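Local coordinates for 2-(3-amino-3-carboxypropyl)histidine synthase (Pyrococcus horikoshii, PDB 3LZD), which transfers the 3-amino-3-carboxypropyl group of S-adenosyl-L-methionine to a histidine of elongation factor 2, the first step of diphthamide biosynthesis, using a [4Fe-4S] cluster, at residues V58-P63 against V84-E89; K51-K56 against C107-H112. All coordinates share one frame; numbering follows the deposited sequence.

Contact 1: residues V58-P63 against V84-E89; sequences VLIQSP and VFLHGE
V84 lies level with V58 in a parallel strand pair, and its two methyls divide the work: CG2 rests on V58 CG1, while CG1, anti to the backbone N (chi1 -180°), meets I60 CD1 at 3.6 Å. F85 carries the pairing through its backbone, its N donating to V58 O (2.9 Å, 172° at the hydrogen) and its O accepting from I60 N (2.9 Å). Its CB meets L59 CD1 before the ring turns off. L86 shares a face with V58, V84 and I60, and its CD2 packs against I60 CB at 3.9 Å. H87 N closes the pairing on I60 O (2.9 Å), tilted above the carbonyl plane. The H87 side chain runs alongside that of Q61, ring and amide planes 85° apart; Q61 OE1 is held by A98 N and H112 ND1. Beyond H87 the segments diverge: one water gives protons to I60 O and H87 O and accepts from S62 OG, and a second spans S62 N and E89 O. Both strands belong to the beta-alpha-beta unit 57-61, 67-78, 83-87: helix 67-78 covers V84 and L86, strand 109-114 flanks 57-61, and a strand of the second subunit pairs with F85 to H87, extending the sheet.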
# COMPACT_ATOMS: atom_id res chain seq x y z
N VAL A 58 -11.48 0.69 -18.43
CA VAL A 58 -10.35 1.53 -18.04
C VAL A 58 -10.29 1.82 -16.54
O VAL A 58 -11.32 1.86 -15.86
CB VAL A 58 -10.38 2.87 -18.82
CG1 VAL A 58 -11.55 3.72 -18.35
CG2 VAL A 58 -9.06 3.61 -18.65
N LEU A 59 -9.07 2.00 -16.03
CA LEU A 59 -8.84 2.31 -14.63
C LEU A 59 -8.42 3.78 -14.55
O LEU A 59 -7.58 4.23 -15.33
CB LEU A 59 -7.71 1.44 -14.07
CG LEU A 59 -7.35 1.69 -12.60
CD1 LEU A 59 -8.49 1.24 -11.69
CD2 LEU A 59 -6.05 0.96 -12.25
N ILE A 60 -8.98 4.52 -13.60
CA ILE A 60 -8.64 5.94 -13.47
C ILE A 60 -7.96 6.25 -12.14
O ILE A 60 -8.56 6.03 -11.09
CB ILE A 60 -9.89 6.83 -13.54
CG1 ILE A 60 -10.65 6.58 -14.85
CG2 ILE A 60 -9.49 8.30 -13.45
CD1 ILE A 60 -11.88 7.48 -15.02
N GLN A 61 -6.73 6.75 -12.16
CA GLN A 61 -6.12 7.12 -10.88
C GLN A 61 -6.19 8.63 -10.73
O GLN A 61 -6.27 9.35 -11.72
CB GLN A 61 -4.66 6.63 -10.73
CG GLN A 61 -3.87 6.40 -11.96
CD GLN A 61 -2.47 5.86 -11.67
OE1 GLN A 61 -1.76 5.49 -12.58
NE2 GLN A 61 -2.08 5.83 -10.39
N SER A 62 -6.18 9.11 -9.50
CA SER A 62 -6.27 10.55 -9.28
C SER A 62 -5.60 10.99 -7.98
O SER A 62 -5.52 10.24 -7.01
CB SER A 62 -7.73 10.96 -9.21
OG SER A 62 -8.38 10.21 -8.20
N PRO A 63 -5.10 12.24 -7.95
CA PRO A 63 -4.46 12.78 -6.74
C PRO A 63 -5.58 13.27 -5.84
O PRO A 63 -6.73 13.33 -6.28
CB PRO A 63 -3.61 13.94 -7.29
CG PRO A 63 -4.47 14.45 -8.42
CD PRO A 63 -4.93 13.14 -9.10
N VAL A 84 -15.75 1.50 -16.35
CA VAL A 84 -14.76 2.27 -15.63
C VAL A 84 -14.59 1.88 -14.16
O VAL A 84 -15.58 1.70 -13.45
CB VAL A 84 -15.12 3.77 -15.69
CG1 VAL A 84 -14.08 4.61 -14.94
CG2 VAL A 84 -15.23 4.21 -17.14
N PHE A 85 -13.34 1.72 -13.75
CA PHE A 85 -12.97 1.39 -12.37
C PHE A 85 -12.15 2.60 -11.86
O PHE A 85 -11.38 3.19 -12.62
CB PHE A 85 -12.05 0.16 -12.28
CG PHE A 85 -12.68 -1.14 -12.74
CD1 PHE A 85 -11.87 -2.26 -12.93
CD2 PHE A 85 -14.04 -1.25 -12.99
CE1 PHE A 85 -12.41 -3.47 -13.38
CE2 PHE A 85 -14.59 -2.46 -13.45
CZ PHE A 85 -13.76 -3.57 -13.64
N LEU A 86 -12.33 2.95 -10.59
CA LEU A 86 -11.54 4.03 -10.00
C LEU A 86 -10.47 3.37 -9.16
O LEU A 86 -10.73 2.39 -8.46
CB LEU A 86 -12.39 4.89 -9.08
CG LEU A 86 -13.45 5.72 -9.75
CD1 LEU A 86 -14.05 6.66 -8.73
CD2 LEU A 86 -12.81 6.49 -10.95
N HIS A 87 -9.24 3.89 -9.24
CA HIS A 87 -8.18 3.32 -8.42
C HIS A 87 -8.38 3.99 -7.05
O HIS A 87 -8.40 5.22 -6.96
CB HIS A 87 -6.80 3.65 -8.99
CG HIS A 87 -5.69 2.91 -8.32
ND1 HIS A 87 -4.46 3.48 -8.08
CD2 HIS A 87 -5.61 1.64 -7.87
CE1 HIS A 87 -3.67 2.59 -7.50
NE2 HIS A 87 -4.35 1.47 -7.36
N GLY A 88 -8.54 3.19 -6.01
CA GLY A 88 -8.78 3.72 -4.68
C GLY A 88 -7.61 4.35 -3.94
O GLY A 88 -7.81 5.14 -3.01
N GLU A 89 -6.39 4.00 -4.34
CA GLU A 89 -5.22 4.56 -3.70
C GLU A 89 -5.17 6.05 -4.04
O GLU A 89 -5.78 6.49 -5.02
CB GLU A 89 -3.94 3.87 -4.22
CG GLU A 89 -3.91 2.35 -4.06
CD GLU A 89 -4.02 1.90 -2.61
OE1 GLU A 89 -3.43 2.55 -1.73
OE2 GLU A 89 -4.71 0.88 -2.36
O HOH W 1 -9.08 7.46 -8.88
O HOH W 2 -5.66 7.04 -7.76

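Contact 2: residues K51-K56 against C107-H112; sequences KRIGAK and CDALIH
The turn that leads from helix 43-52 into strand 57-61 meets the start of strand 109-114 here, and D108, just ahead of that strand, makes the polar link. K56 N donates to D108 OD1 over 2.6 Å with 178° at the hydrogen, a short and almost straight bond. The donor comes in on the syn side of OD1, 16° out of the carboxylate plane. What brings the group there is the first torsion of D108: CG sits between the backbone N and the carbonyl carbon (chi1 43°), and CB points toward the turn. The other oxygen, OD2, lies 3.3 Å from A55 CB and accepts a hydrogen bond from R57 N, so the carboxylate grips two successive backbone amides, which should fix its rotation. An asparagine in place of D108 would probably lose one of these grips, since its amide nitrogen cannot accept, leaving either K56 N or R57 N without its mate. K56 NZ remains 6.9 Å from D108 OD1, so the lysine is tied by its backbone rather than by a salt bridge. Next to the carboxylate lies a small apolar patch: A55 CB faces A109 CB at 4.2 Å, and I53 CD1 reaches the same methyl more loosely, at 4.5 Å. L50 of helix 43-52 also touches both alanines. G54, with positive phi, is the C-prime residue of a Schellman motif (A55 N to L50 O, G54 N to K51 O), the classic termination of an alpha-helix, here followed by a short loop into strand 57-61.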
# COMPACT_ATOMS: atom_id res chain seq x y z
N LYS A 51 -11.85 5.51 -27.72
CA LYS A 51 -12.61 4.84 -28.79
C LYS A 51 -11.65 4.45 -29.90
O LYS A 51 -11.83 3.43 -30.56
CB LYS A 51 -13.68 5.77 -29.38
CG LYS A 51 -14.87 6.09 -28.47
CD LYS A 51 -15.79 4.89 -28.26
CE LYS A 51 -17.14 5.34 -27.72
NZ LYS A 51 -18.04 4.20 -27.33
N ARG A 52 -10.63 5.28 -30.09
CA ARG A 52 -9.62 5.06 -31.12
C ARG A 52 -8.79 3.80 -30.88
O ARG A 52 -8.38 3.14 -31.83
CB ARG A 52 -8.69 6.27 -31.21
CG ARG A 52 -7.69 6.21 -32.36
CD ARG A 52 -6.84 7.48 -32.42
NE ARG A 52 -6.05 7.66 -31.21
CZ ARG A 52 -5.09 6.83 -30.82
NH1 ARG A 52 -4.42 7.06 -29.69
NH2 ARG A 52 -4.79 5.77 -31.56
N ILE A 53 -8.52 3.45 -29.63
CA ILE A 53 -7.75 2.23 -29.41
C ILE A 53 -8.64 1.07 -29.02
O ILE A 53 -8.16 0.00 -28.64
CB ILE A 53 -6.66 2.43 -28.33
CG1 ILE A 53 -7.30 2.86 -27.00
CG2 ILE A 53 -5.63 3.45 -28.81
CD1 ILE A 53 -6.29 3.09 -25.89
N GLY A 54 -9.95 1.27 -29.12
CA GLY A 54 -10.90 0.22 -28.79
C GLY A 54 -10.96 -0.23 -27.34
O GLY A 54 -11.24 -1.40 -27.05
N ALA A 55 -10.72 0.69 -26.42
CA ALA A 55 -10.74 0.34 -25.00
C ALA A 55 -12.16 0.14 -24.49
O ALA A 55 -13.06 0.94 -24.78
CB ALA A 55 -10.03 1.44 -24.18
N LYS A 56 -12.36 -0.93 -23.73
CA LYS A 56 -13.66 -1.25 -23.17
C LYS A 56 -13.71 -1.11 -21.65
O LYS A 56 -14.76 -0.84 -21.08
CB LYS A 56 -14.06 -2.68 -23.54
CG LYS A 56 -15.02 -2.79 -24.72
CD LYS A 56 -14.36 -2.45 -26.04
CE LYS A 56 -15.32 -2.72 -27.19
NZ LYS A 56 -14.74 -2.39 -28.51
N CYS A 107 -8.15 -4.19 -17.17
CA CYS A 107 -8.47 -2.95 -17.85
C CYS A 107 -7.54 -2.89 -19.05
O CYS A 107 -6.37 -3.28 -18.96
CB CYS A 107 -8.22 -1.74 -16.94
SG CYS A 107 -9.35 -1.65 -15.56
N ASP A 108 -8.06 -2.43 -20.18
CA ASP A 108 -7.23 -2.36 -21.36
C ASP A 108 -6.55 -1.00 -21.46
O ASP A 108 -5.78 -0.75 -22.38
CB ASP A 108 -8.07 -2.65 -22.60
CG ASP A 108 -9.41 -1.96 -22.56
OD1 ASP A 108 -10.36 -2.45 -23.21
OD2 ASP A 108 -9.51 -0.92 -21.89
N ALA A 109 -6.81 -0.12 -20.50
CA ALA A 109 -6.18 1.20 -20.51
C ALA A 109 -6.24 1.86 -19.14
O ALA A 109 -7.05 1.49 -18.28
CB ALA A 109 -6.85 2.10 -21.57
N LEU A 110 -5.38 2.85 -18.96
CA LEU A 110 -5.28 3.57 -17.69
C LEU A 110 -5.40 5.08 -17.94
O LEU A 110 -4.83 5.61 -18.90
CB LEU A 110 -3.91 3.28 -17.07
CG LEU A 110 -3.57 3.39 -15.58
CD1 LEU A 110 -2.24 4.11 -15.45
CD2 LEU A 110 -4.66 4.09 -14.78
N ILE A 111 -6.15 5.77 -17.10
CA ILE A 111 -6.24 7.22 -17.22
C ILE A 111 -5.54 7.74 -15.96
O ILE A 111 -5.92 7.39 -14.85
CB ILE A 111 -7.69 7.74 -17.24
CG1 ILE A 111 -8.41 7.21 -18.48
CG2 ILE A 111 -7.70 9.27 -17.29
CD1 ILE A 111 -9.86 7.70 -18.60
N HIS A 112 -4.51 8.55 -16.15
CA HIS A 112 -3.75 9.07 -15.01
C HIS A 112 -4.04 10.57 -14.87
O HIS A 112 -3.51 11.39 -15.63
CB HIS A 112 -2.26 8.85 -15.25
CG HIS A 112 -1.40 9.28 -14.10
ND1 HIS A 112 -1.03 8.43 -13.08
CD2 HIS A 112 -0.87 10.49 -13.79
CE1 HIS A 112 -0.31 9.10 -12.20
NE2 HIS A 112 -0.20 10.35 -12.60

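How the contacts relate
From the N terminus, the end of helix 43-52 and the turn after it (51-56) form the first half of contact 2, and strand 57-61 carries most of segment 58-63 of contact 1. The chain crosses through helix 67-78 into the parallel strand 83-87, where contact 1 closes a loop with 20 residues between its segments. Helix 99-104 follows before strand 109-114 begins and contact 2 closes the larger loop, with 50 residues between, so the smaller loop lies wholly within the larger. The two meet in one sheet: strand 57-61 has 83-87 on one flank and 109-114 on the other, with L59 O 2.7 Å from I111 N. Their centres lie about 13 Å apart.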